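Local coordinates for gram-negative insecticidal protein (Chromobacterium piscinae, PDB 6FBM) that kills insects and, as a member of the MACPF and beta-tripod families, probably acts by forming pores in target membranes, at residues 46-51 with 57-62; 111-114 with 118-121; 393-398 with 427-432. One frame throughout, in Å; residues are numbered along the deposited sequence.

Contact 1 (46-51 with 57-62); sequences ELDSIE and YTFPRS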
loop_
_atom_site.group_PDB
_atom_site.type_symbol
_atom_site.label_atom_id
_atom_site.label_comp_id
_atom_site.label_asym_id
_atom_site.label_seq_id
_atom_site.Cartn_x
_atom_site.Cartn_y
_atom_site.Cartn_z
ATOM N N GLU A 46 24.665 20.261 8.134
ATOM C CA GLU A 46 25.398 19.385 7.255
ATOM C C GLU A 46 25.201 17.938 7.724
ATOM O O GLU A 46 25.265 17.639 8.920
ATOM C CB GLU A 46 26.890 19.732 7.195
ATOM C CG GLU A 46 27.209 21.107 6.630
ATOM C CD GLU A 46 27.498 22.166 7.703
ATOM O OE1 GLU A 46 27.149 21.992 8.916
ATOM O OE2 GLU A 46 28.100 23.214 7.324
ATOM N N LEU A 47 24.986 17.058 6.750
ATOM C CA LEU A 47 24.665 15.676 7.002
ATOM C C LEU A 47 25.635 14.761 6.276
ATOM O O LEU A 47 26.084 15.065 5.163
ATOM C CB LEU A 47 23.236 15.346 6.530
ATOM C CG LEU A 47 22.110 16.209 7.106
ATOM C CD1 LEU A 47 20.797 15.900 6.440
ATOM C CD2 LEU A 47 22.013 16.062 8.618
ATOM N N ASP A 48 25.967 13.653 6.943
ATOM C CA ASP A 48 26.667 12.572 6.325
ATOM C C ASP A 48 25.631 11.569 5.895
ATOM O O ASP A 48 24.573 11.524 6.454
ATOM C CB ASP A 48 27.632 11.921 7.351
ATOM C CG ASP A 48 29.069 12.039 6.981
ATOM O OD1 ASP A 48 29.328 11.668 5.783
ATOM O OD2 ASP A 48 29.913 12.263 7.932
ATOM N N SER A 49 26.020 10.717 4.948
ATOM C CA SER A 49 25.234 9.547 4.656
ATOM C C SER A 49 26.062 8.306 4.872
ATOM O O SER A 49 27.264 8.303 4.717
ATOM C CB SER A 49 24.606 9.622 3.253
ATOM O OG SER A 49 25.497 9.183 2.234
ATOM N N ILE A 50 25.367 7.261 5.222
ATOM C CA ILE A 50 25.969 5.996 5.583
ATOM C C ILE A 50 25.089 4.873 5.030
ATOM O O ILE A 50 23.858 4.993 5.001
ATOM C CB ILE A 50 26.109 5.903 7.117
ATOM C CG1 ILE A 50 26.931 4.712 7.525
ATOM C CG2 ILE A 50 24.728 5.906 7.819
ATOM C CD1 ILE A 50 26.875 4.418 9.017
ATOM N N GLU A 51 25.741 3.795 4.590
ATOM C CA GLU A 51 25.083 2.583 4.164
ATOM C C GLU A 51 25.076 1.548 5.296
ATOM O O GLU A 51 26.108 1.241 5.888
ATOM C CB GLU A 51 25.766 2.016 2.933
ATOM C CG GLU A 51 24.856 1.125 2.065
ATOM C CD GLU A 51 25.401 -0.277 1.894
ATOM O OE1 GLU A 51 25.611 -0.645 0.701
ATOM O OE2 GLU A 51 25.530 -1.022 2.927
ATOM N N TYR A 57 21.223 6.088 4.968
ATOM C CA TYR A 57 20.749 6.869 6.082
ATOM C C TYR A 57 21.540 8.141 6.154
ATOM O O TYR A 57 22.703 8.173 5.790
ATOM C CB TYR A 57 20.969 6.040 7.339
ATOM C CG TYR A 57 20.022 4.866 7.468
ATOM C CD1 TYR A 57 18.688 5.037 7.774
ATOM C CD2 TYR A 57 20.464 3.594 7.249
ATOM C CE1 TYR A 57 17.825 3.981 7.879
ATOM C CE2 TYR A 57 19.597 2.495 7.342
ATOM C CZ TYR A 57 18.282 2.690 7.608
ATOM O OH TYR A 57 17.460 1.596 7.700
ATOM N N THR A 58 20.918 9.209 6.639
ATOM C CA THR A 58 21.604 10.459 6.884
ATOM C C THR A 58 21.549 10.816 8.356
ATOM O O THR A 58 20.656 10.385 9.076
ATOM C CB THR A 58 21.009 11.600 6.056
ATOM O OG1 THR A 58 19.625 11.702 6.317
ATOM C CG2 THR A 58 21.241 11.349 4.558
ATOM N N PHE A 59 22.513 11.607 8.795
ATOM C CA PHE A 59 22.610 12.041 10.193
ATOM C C PHE A 59 23.559 13.230 10.218
ATOM O O PHE A 59 24.287 13.435 9.258
ATOM C CB PHE A 59 23.128 10.917 11.088
ATOM C CG PHE A 59 24.447 10.382 10.655
ATOM C CD1 PHE A 59 24.535 9.428 9.662
ATOM C CD2 PHE A 59 25.612 10.843 11.236
ATOM C CE1 PHE A 59 25.763 8.943 9.245
ATOM C CE2 PHE A 59 26.862 10.365 10.822
ATOM C CZ PHE A 59 26.936 9.412 9.822
ATOM N N PRO A 60 23.542 14.027 11.298
ATOM C CA PRO A 60 24.448 15.168 11.355
ATOM C C PRO A 60 25.927 14.773 11.375
ATOM O O PRO A 60 26.308 13.843 12.076
ATOM C CB PRO A 60 24.048 15.860 12.659
ATOM C CG PRO A 60 22.605 15.456 12.828
ATOM C CD PRO A 60 22.641 14.017 12.466
ATOM N N ARG A 61 26.733 15.463 10.565
ATOM C CA ARG A 61 28.194 15.282 10.514
ATOM C C ARG A 61 28.851 15.330 11.878
ATOM O O ARG A 61 29.816 14.618 12.097
ATOM C CB ARG A 61 28.856 16.354 9.650
ATOM C CG ARG A 61 29.273 15.839 8.285
ATOM C CD ARG A 61 29.663 17.002 7.361
ATOM N NE ARG A 61 29.342 16.640 5.981
ATOM C CZ ARG A 61 29.993 15.728 5.246
ATOM N NH1 ARG A 61 31.115 15.149 5.694
ATOM N NH2 ARG A 61 29.569 15.473 3.999
ATOM N N SER A 62 28.319 16.150 12.771
ATOM C CA SER A 62 28.853 16.241 14.109
ATOM C C SER A 62 28.674 14.987 14.959
ATOM O O SER A 62 29.335 14.864 15.995
ATOM C CB SER A 62 28.232 17.447 14.852
ATOM O OG SER A 62 26.797 17.385 14.837
HETATM O O HOH W 1 26.342 18.258 11.410
#
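The aromatic ring of Phe59 is met over one face by Asp48 and at its edge by Ile50, while the guanidinium of Arg61 has the Asp48 carboxylate over one face and Glu46 CB at its edge. Asp48, Ile50 and Phe59 lie on the strands of a two-stranded antiparallel beta hairpin (47-52 and 55-60), with Glu46 and Arg61 just beyond its ends. Asp48 CB makes a CH-pi contact 4.0 Å from the centroid of the Phe59 ring, and Ile50 CG2 comes within 3.5 Å of Phe59 CE1. Phe59 reaches both because its CG sits between the backbone N and the carbonyl carbon (chi1 57°), which folds the ring back over the neighbouring strand. Val65 packs against Ile50 and Phe59, so apolar groups suit both places.

Asp48 and Arg61 cross at about a right angle. Their salt bridge is long, 3.8 Å from Asp48 OD2 to Arg61 NH1, and since the oxygen lies well out of the guanidinium plane it is held by charge alone.

Asp48 with Phe59 and Ile50 with Tyr57 are hydrogen-bonded pairs; Asp48 N to Phe59 O measures 2.9 Å, and so does Tyr57 N to Ile50 O. Leu47 faces Pro60 in a non-hydrogen-bonded pair, a position where the missing N-H of proline costs the hairpin no bond. Ser49 and Thr58 project from the sheet face opposite Phe59. A second subunit approaches here: its Tyr269 hydroxyl bonds Leu47 N, and its Arg55 bonds Ser49 OG weakly.

Beyond Pro60 the chain turns off, but Arg61 N still reaches Glu46 O in a nearly straight bond of 3.1 Å (171° at the hydrogen). A water donates to the same Glu46 O from 2.8 Å and accepts from Ser62 N.

Contact 2 (111-114 with 118-121); sequences TTDQ and EITY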
loop_
_atom_site.group_PDB
_atom_site.type_symbol
_atom_site.label_atom_id
_atom_site.label_comp_id
_atom_site.label_asym_id
_atom_site.label_seq_id
_atom_site.Cartn_x
_atom_site.Cartn_y
_atom_site.Cartn_z
ATOM N N THR A 111 3.899 -3.670 42.243
ATOM C CA THR A 111 4.198 -2.925 43.426
ATOM C C THR A 111 4.212 -3.850 44.676
ATOM O O THR A 111 5.022 -3.673 45.570
ATOM C CB THR A 111 3.226 -1.728 43.571
ATOM O OG1 THR A 111 3.777 -0.819 44.542
ATOM C CG2 THR A 111 1.812 -2.168 43.963
ATOM N N THR A 112 3.349 -4.856 44.709
ATOM C CA THR A 112 3.375 -5.836 45.791
ATOM C C THR A 112 4.755 -6.555 45.897
ATOM O O THR A 112 5.383 -6.568 46.965
ATOM C CB THR A 112 2.204 -6.852 45.630
ATOM O OG1 THR A 112 0.950 -6.177 45.815
ATOM C CG2 THR A 112 2.290 -7.978 46.679
ATOM N N ASP A 113 5.226 -7.104 44.774
ATOM C CA ASP A 113 6.511 -7.812 44.730
ATOM C C ASP A 113 7.673 -6.924 45.097
ATOM O O ASP A 113 8.639 -7.385 45.690
ATOM C CB ASP A 113 6.757 -8.439 43.350
ATOM C CG ASP A 113 5.828 -9.607 43.060
ATOM O OD1 ASP A 113 5.334 -10.233 43.983
ATOM O OD2 ASP A 113 5.572 -9.925 41.900
ATOM N N GLN A 114 7.599 -5.650 44.737
ATOM C CA GLN A 114 8.647 -4.713 45.099
ATOM C C GLN A 114 8.785 -4.603 46.608
ATOM O O GLN A 114 9.887 -4.552 47.138
ATOM C CB GLN A 114 8.357 -3.333 44.504
ATOM C CG GLN A 114 8.533 -3.231 43.004
ATOM C CD GLN A 114 8.037 -1.911 42.462
ATOM O OE1 GLN A 114 7.134 -1.871 41.613
ATOM N NE2 GLN A 114 8.615 -0.814 42.948
ATOM N N GLU A 118 11.845 -11.768 50.574
ATOM C CA GLU A 118 12.008 -13.120 50.002
ATOM C C GLU A 118 11.681 -13.250 48.498
ATOM O O GLU A 118 11.443 -14.363 47.988
ATOM C CB GLU A 118 11.154 -14.168 50.759
ATOM C CG GLU A 118 11.258 -14.186 52.278
ATOM C CD GLU A 118 12.621 -14.590 52.789
ATOM O OE1 GLU A 118 13.531 -14.944 51.994
ATOM O OE2 GLU A 118 12.759 -14.533 54.032
ATOM N N ILE A 119 11.667 -12.111 47.786
ATOM C CA ILE A 119 11.467 -12.075 46.342
ATOM C C ILE A 119 12.840 -11.821 45.741
ATOM O O ILE A 119 13.640 -10.997 46.253
ATOM C CB ILE A 119 10.528 -10.949 45.925
ATOM C CG1 ILE A 119 9.160 -11.100 46.603
ATOM C CG2 ILE A 119 10.371 -10.885 44.408
ATOM C CD1 ILE A 119 8.325 -12.263 46.146
ATOM N N THR A 120 13.126 -12.538 44.663
ATOM C CA THR A 120 14.313 -12.270 43.872
ATOM C C THR A 120 13.875 -11.481 42.636
ATOM O O THR A 120 12.930 -11.875 41.919
ATOM C CB THR A 120 15.038 -13.554 43.486
ATOM O OG1 THR A 120 15.421 -14.259 44.687
ATOM C CG2 THR A 120 16.292 -13.229 42.668
ATOM N N TYR A 121 14.582 -10.376 42.407
ATOM C CA TYR A 121 14.302 -9.467 41.339
ATOM C C TYR A 121 15.336 -9.721 40.251
ATOM O O TYR A 121 16.547 -9.637 40.515
ATOM C CB TYR A 121 14.403 -8.023 41.864
ATOM C CG TYR A 121 13.506 -7.785 43.051
ATOM C CD1 TYR A 121 12.149 -7.570 42.884
ATOM C CD2 TYR A 121 14.010 -7.812 44.353
ATOM C CE1 TYR A 121 11.319 -7.368 43.969
ATOM C CE2 TYR A 121 13.190 -7.616 45.446
ATOM C CZ TYR A 121 11.840 -7.395 45.247
ATOM O OH TYR A 121 10.998 -7.206 46.332
#
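The tight connection from helix 111-115 into strand 120-134, a long strand of the MACPF domain's antiparallel sheet, is closed by Tyr121 reaching back to Asp113. The Tyr121 hydroxyl donates to the backbone carbonyl of Asp113, near the end of this short helix. The modelled separation of Tyr121 OH and Asp113 O, 2.5 Å, is very short, and its exact value is doubtful. The carbonyl oxygen comes in at the ring edge, near the ring plane. Tyrosine suits this place because its rigid ring spans the gap and carries a donor at its far end. With CG anti to its own carbonyl carbon (chi1 -56°), the ring extends toward the helix.

Ile119 CG2 lies 3.6 Å above one face of the Tyr121 ring, toward its rim, while Phe109 meets that ring edge-to-face. Ile119 CG1 approaches Asp113 O at 3.9 Å, a branched apolar chain filling the buried angle between helix and strand. The carboxylate of Asp113 is engaged elsewhere, its OD2 hydrogen-bonded to Thr233, and Lys313 bonds the carbonyl of Gln114. The whole is a compact helix-turn-strand junction, leading into the central sheet of the MACPF fold.

Contact 3 (393-398 with 427-432); sequences WDDAGS and SGYNPP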
loop_
_atom_site.group_PDB
_atom_site.type_symbol
_atom_site.label_atom_id
_atom_site.label_comp_id
_atom_site.label_asym_id
_atom_site.label_seq_id
_atom_site.Cartn_x
_atom_site.Cartn_y
_atom_site.Cartn_z
ATOM N N TRP A 393 16.565 -39.097 70.841
ATOM C CA TRP A 393 16.584 -40.001 71.983
ATOM C C TRP A 393 15.435 -40.981 71.910
ATOM O O TRP A 393 14.366 -40.642 71.427
ATOM C CB TRP A 393 16.426 -39.184 73.261
ATOM C CG TRP A 393 16.189 -39.969 74.509
ATOM C CD1 TRP A 393 17.136 -40.505 75.334
ATOM C CD2 TRP A 393 14.917 -40.305 75.089
ATOM N NE1 TRP A 393 16.537 -41.161 76.384
ATOM C CE2 TRP A 393 15.177 -41.054 76.262
ATOM C CE3 TRP A 393 13.595 -40.056 74.733
ATOM C CZ2 TRP A 393 14.160 -41.551 77.072
ATOM C CZ3 TRP A 393 12.587 -40.553 75.541
ATOM C CH2 TRP A 393 12.874 -41.289 76.693
ATOM N N ASP A 394 15.673 -42.185 72.424
ATOM C CA ASP A 394 14.606 -43.131 72.747
ATOM C C ASP A 394 14.895 -43.859 74.062
ATOM O O ASP A 394 15.977 -43.703 74.618
ATOM C CB ASP A 394 14.367 -44.112 71.580
ATOM C CG ASP A 394 15.623 -44.793 71.110
ATOM O OD1 ASP A 394 16.112 -45.693 71.790
ATOM O OD2 ASP A 394 16.118 -44.442 70.039
ATOM N N ASP A 395 13.918 -44.651 74.541
ATOM C CA ASP A 395 14.004 -45.374 75.834
ATOM C C ASP A 395 14.569 -46.798 75.731
ATOM O O ASP A 395 14.322 -47.619 76.621
ATOM C CB ASP A 395 12.641 -45.397 76.541
ATOM C CG ASP A 395 11.719 -46.517 76.045
ATOM O OD1 ASP A 395 11.625 -46.731 74.816
ATOM O OD2 ASP A 395 11.097 -47.203 76.890
ATOM N N ALA A 396 15.312 -47.101 74.662
ATOM C CA ALA A 396 15.945 -48.420 74.510
ATOM C C ALA A 396 16.837 -48.671 75.712
ATOM O O ALA A 396 17.674 -47.810 76.054
ATOM C CB ALA A 396 16.747 -48.491 73.216
ATOM N N GLY A 397 16.600 -49.811 76.383
ATOM C CA GLY A 397 17.336 -50.178 77.610
ATOM C C GLY A 397 16.579 -50.013 78.917
ATOM O O GLY A 397 16.937 -50.624 79.932
ATOM N N SER A 398 15.536 -49.187 78.917
ATOM C CA SER A 398 14.674 -49.018 80.085
ATOM C C SER A 398 13.878 -50.278 80.431
ATOM O O SER A 398 13.389 -50.411 81.555
ATOM C CB SER A 398 13.679 -47.899 79.813
ATOM O OG SER A 398 12.789 -48.276 78.760
ATOM N N SER A 427 3.553 -47.916 70.844
ATOM C CA SER A 427 3.841 -49.304 70.500
ATOM C C SER A 427 4.763 -49.309 69.272
ATOM O O SER A 427 4.302 -49.199 68.123
ATOM C CB SER A 427 2.531 -50.062 70.224
ATOM O OG SER A 427 2.782 -51.388 69.755
ATOM N N GLY A 428 6.069 -49.435 69.524
ATOM C CA GLY A 428 7.101 -49.222 68.497
ATOM C C GLY A 428 7.458 -47.742 68.449
ATOM O O GLY A 428 6.657 -46.878 68.852
ATOM N N TYR A 429 8.664 -47.429 67.969
ATOM C CA TYR A 429 9.103 -46.029 67.837
ATOM C C TYR A 429 8.445 -45.371 66.625
ATOM O O TYR A 429 9.075 -45.168 65.586
ATOM C CB TYR A 429 10.633 -45.935 67.753
ATOM C CG TYR A 429 11.313 -46.441 69.003
ATOM C CD1 TYR A 429 11.138 -45.775 70.210
ATOM C CD2 TYR A 429 12.129 -47.586 68.991
ATOM C CE1 TYR A 429 11.748 -46.228 71.381
ATOM C CE2 TYR A 429 12.762 -48.030 70.155
ATOM C CZ TYR A 429 12.553 -47.348 71.356
ATOM O OH TYR A 429 13.121 -47.743 72.546
ATOM N N ASN A 430 7.174 -45.014 66.788
ATOM C CA ASN A 430 6.394 -44.396 65.729
ATOM C C ASN A 430 6.817 -42.956 65.613
ATOM O O ASN A 430 6.871 -42.249 66.628
ATOM C CB ASN A 430 4.909 -44.446 66.056
ATOM C CG ASN A 430 4.412 -45.850 66.171
ATOM O OD1 ASN A 430 4.878 -46.743 65.437
ATOM N ND2 ASN A 430 3.497 -46.080 67.109
ATOM N N PRO A 431 7.135 -42.514 64.387
ATOM C CA PRO A 431 7.578 -41.161 64.199
ATOM C C PRO A 431 6.383 -40.218 64.247
ATOM O O PRO A 431 5.247 -40.676 64.088
ATOM C CB PRO A 431 8.171 -41.191 62.808
ATOM C CG PRO A 431 7.360 -42.216 62.080
ATOM C CD PRO A 431 7.011 -43.242 63.109
ATOM N N PRO A 432 6.626 -38.912 64.485
ATOM C CA PRO A 432 5.557 -37.935 64.488
ATOM C C PRO A 432 4.741 -37.962 63.198
ATOM O O PRO A 432 5.291 -38.177 62.107
ATOM C CB PRO A 432 6.295 -36.611 64.629
ATOM C CG PRO A 432 7.580 -36.945 65.248
ATOM C CD PRO A 432 7.931 -38.302 64.765
#
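Residues Asp395 to Ser398 form a type II beta turn just after the short strand 393-394, and across from it the chain makes an inverse gamma turn centred on Tyr429. Gly397, with its positive phi of 104°, suits the third position of the type II turn, where a side chain would press on the preceding carbonyl.

Tyr429 carries the whole contact from its side. Asp394 lies over one face of the ring, the two side chains crossing at about a right angle, with Asp394 CB 3.4 Å from Tyr429 CE1. At the ring edge the Tyr429 hydroxyl donates to Asp395 OD1 at 2.9 Å, meeting it from 35° above the carboxylate plane. Asp394 meanwhile makes an Asx turn: its OD1 accepts from Ala396 N (3.3 Å) with the anti lone pair. The amide N of Ala396, only 3.1 Å from Tyr429 OH, is at too poor an angle to bond it.

Asp395 OD1 also receives a weak bond from Tyr404 N and lies close to the carboxylate of Asp403. Two such acidic groups side by side may raise the affinity of one for a proton, and the hydroxyl of Tyr429 probably helps to offset their negative charge.

The three contacts follow one another along the chain and lie far apart along an elongated molecule. Contact 2 is near the middle, about 5 Å from the chain's centre, whereas contacts 1 and 3 are on opposite sides of that centre, their own centres about 86 Å apart. Contact 2 is about 45 Å, centre to centre, from each of them, and even its nearest atoms are about 35 Å from contact 1 and 25 Å from contact 3. Contact 2 falls in the MACPF range and contact 3 in the Vps62-related one, so they sample different regions. Among the three, contact 1 alone is touched by another subunit of the assembly.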